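Local coordinates for Mlr6093 protein (Mesorhizobium loti, PDB 2QJ8) that probably acts as a zinc-dependent hydrolase of the succinylglutamate desuccinylase/aspartoacylase family, cleaving ester bonds or linear amides, at residues S47-G53 with V134-L140. Sequence-based numbering, arbitrary orientation.
Sequences SLLITGG and VDTVLDL
Strands 47-52 and 136-140 lie parallel within the central sheet of the zinc-exopeptidase-like catalytic domain, their axes 4.7 Å apart and inclined by 17°. Four backbone hydrogen bonds alternate in direction between them, from Leu49 N to Thr136 O through to Leu140 N to Thr51 O (2.8 Å). Strands 79-84 and 201-208 flank the pair, so both are interior strands.

Leu48, Ile50, Leu138 and Leu140, with Thr136, share one face, where the contacts are mainly aliphatic. The side chains of Ile50 and Leu138 run alongside each other, CD1 of Ile50 4.1 Å from CD2 of Leu138; helix 218-230 covers this face through Leu228 and Val224. Leu48 reaches across the strand gap, bringing its CD1 to 3.5 Å from CG2 of Thr136.

Just before the second strand, Asp135 N donates a bent bond to Ser47 OG (2.9 Å), and a water bridges Ser47 N to Asp135 OD2. The other face carries Leu49, Val137 and a polar pair. Asp139 turns its carboxylate toward Thr51 because CG is trans to the backbone N (chi1 -176°). Thr51 OG1 donates to the anti side of Asp139 OD1 at 2.8 Å, somewhat out of the carboxylate plane.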
loop_
_atom_site.group_PDB
_atom_site.type_symbol
_atom_site.label_atom_id
_atom_site.label_comp_id
_atom_site.label_asym_id
_atom_site.label_seq_id
_atom_site.Cartn_x
_atom_site.Cartn_y
_atom_site.Cartn_z
ATOM N N SER A 47 8.955 -31.224 10.822
ATOM C CA SER A 47 9.287 -30.749 9.483
ATOM C C SER A 47 8.334 -29.589 9.147
ATOM O O SER A 47 7.135 -29.682 9.379
ATOM C CB SER A 47 9.135 -31.849 8.456
ATOM O OG SER A 47 7.825 -32.367 8.537
ATOM N N LEU A 48 8.876 -28.546 8.549
ATOM C CA LEU A 48 8.147 -27.320 8.253
ATOM C C LEU A 48 8.610 -26.650 6.979
ATOM O O LEU A 48 9.807 -26.535 6.746
ATOM C CB LEU A 48 8.383 -26.321 9.406
ATOM C CG LEU A 48 7.728 -24.926 9.276
ATOM C CD1 LEU A 48 6.200 -25.038 9.343
ATOM C CD2 LEU A 48 8.268 -23.941 10.305
ATOM N N LEU A 49 7.656 -26.206 6.160
ATOM C CA LEU A 49 7.936 -25.369 5.019
ATOM C C LEU A 49 7.364 -24.005 5.342
ATOM O O LEU A 49 6.220 -23.915 5.763
ATOM C CB LEU A 49 7.242 -25.870 3.755
ATOM C CG LEU A 49 7.292 -24.980 2.508
ATOM C CD1 LEU A 49 8.744 -24.737 1.991
ATOM C CD2 LEU A 49 6.426 -25.649 1.451
ATOM N N ILE A 50 8.143 -22.961 5.096
ATOM C CA ILE A 50 7.708 -21.578 5.201
ATOM C C ILE A 50 7.792 -20.916 3.829
ATOM O O ILE A 50 8.867 -20.846 3.211
ATOM C CB ILE A 50 8.573 -20.753 6.205
ATOM C CG1 ILE A 50 8.739 -21.522 7.507
ATOM C CG2 ILE A 50 7.959 -19.349 6.416
ATOM C CD1 ILE A 50 9.351 -20.713 8.598
ATOM N N THR A 51 6.661 -20.389 3.364
ATOM C CA THR A 51 6.562 -19.745 2.071
ATOM C C THR A 51 6.196 -18.245 2.197
ATOM O O THR A 51 5.439 -17.858 3.083
ATOM C CB THR A 51 5.534 -20.438 1.150
ATOM O OG1 THR A 51 4.235 -20.453 1.747
ATOM C CG2 THR A 51 5.934 -21.865 0.808
ATOM N N GLY A 52 6.780 -17.424 1.319
ATOM C CA GLY A 52 6.410 -16.007 1.162
ATOM C C GLY A 52 6.231 -15.701 -0.308
ATOM O O GLY A 52 6.573 -16.514 -1.160
ATOM N N GLY A 53 5.700 -14.531 -0.612
ATOM C CA GLY A 53 5.676 -14.051 -1.988
ATOM C C GLY A 53 4.818 -14.758 -2.993
ATOM O O GLY A 53 5.165 -14.789 -4.154
ATOM N N VAL A 134 7.301 -32.329 4.255
ATOM C CA VAL A 134 6.861 -31.544 5.408
ATOM C C VAL A 134 5.468 -31.921 5.914
ATOM O O VAL A 134 4.624 -32.365 5.165
ATOM C CB VAL A 134 6.998 -30.014 5.165
ATOM C CG1 VAL A 134 8.469 -29.675 4.826
ATOM C CG2 VAL A 134 6.042 -29.523 4.063
ATOM N N ASP A 135 5.270 -31.776 7.220
ATOM C CA ASP A 135 3.986 -32.014 7.866
ATOM C C ASP A 135 3.215 -30.717 8.139
ATOM O O ASP A 135 2.019 -30.780 8.426
ATOM C CB ASP A 135 4.192 -32.728 9.197
ATOM C CG ASP A 135 4.766 -34.157 9.037
ATOM O OD1 ASP A 135 4.354 -34.857 8.089
ATOM O OD2 ASP A 135 5.605 -34.573 9.878
ATOM N N THR A 136 3.890 -29.575 8.064
ATOM C CA THR A 136 3.330 -28.265 8.444
ATOM C C THR A 136 3.802 -27.273 7.407
ATOM O O THR A 136 4.939 -27.342 6.954
ATOM C CB THR A 136 3.785 -27.864 9.896
ATOM O OG1 THR A 136 3.401 -28.888 10.817
ATOM C CG2 THR A 136 3.176 -26.524 10.386
ATOM N N VAL A 137 2.893 -26.436 6.929
ATOM C CA VAL A 137 3.249 -25.371 6.030
ATOM C C VAL A 137 2.799 -24.065 6.672
ATOM O O VAL A 137 1.656 -23.959 7.135
ATOM C CB VAL A 137 2.626 -25.486 4.625
ATOM C CG1 VAL A 137 3.035 -24.265 3.819
ATOM C CG2 VAL A 137 3.053 -26.771 3.921
ATOM N N LEU A 138 3.711 -23.102 6.711
ATOM C CA LEU A 138 3.463 -21.751 7.192
ATOM C C LEU A 138 3.561 -20.806 5.991
ATOM O O LEU A 138 4.659 -20.619 5.452
ATOM C CB LEU A 138 4.471 -21.351 8.278
ATOM C CG LEU A 138 4.483 -19.884 8.773
ATOM C CD1 LEU A 138 3.114 -19.426 9.342
ATOM C CD2 LEU A 138 5.576 -19.727 9.793
ATOM N N ASP A 139 2.436 -20.215 5.575
ATOM C CA ASP A 139 2.425 -19.238 4.467
ATOM C C ASP A 139 2.328 -17.823 5.037
ATOM O O ASP A 139 1.438 -17.534 5.833
ATOM C CB ASP A 139 1.286 -19.538 3.498
ATOM C CG ASP A 139 1.277 -18.611 2.245
ATOM O OD1 ASP A 139 2.318 -18.385 1.574
ATOM O OD2 ASP A 139 0.174 -18.135 1.909
ATOM N N LEU A 140 3.271 -16.957 4.634
ATOM C CA LEU A 140 3.333 -15.551 5.030
ATOM C C LEU A 140 2.555 -14.847 3.905
ATOM O O LEU A 140 3.101 -14.508 2.851
ATOM C CB LEU A 140 4.783 -15.106 5.188
ATOM C CG LEU A 140 5.644 -16.047 6.065
ATOM C CD1 LEU A 140 7.087 -15.579 6.112
ATOM C CD2 LEU A 140 5.093 -16.239 7.503
HETATM O O HOH W 1 6.515 -32.974 11.560
HETATM O O HOH W 2 5.757 -30.240 11.611
HETATM O O HOH W 3 4.160 -12.681 1.206
#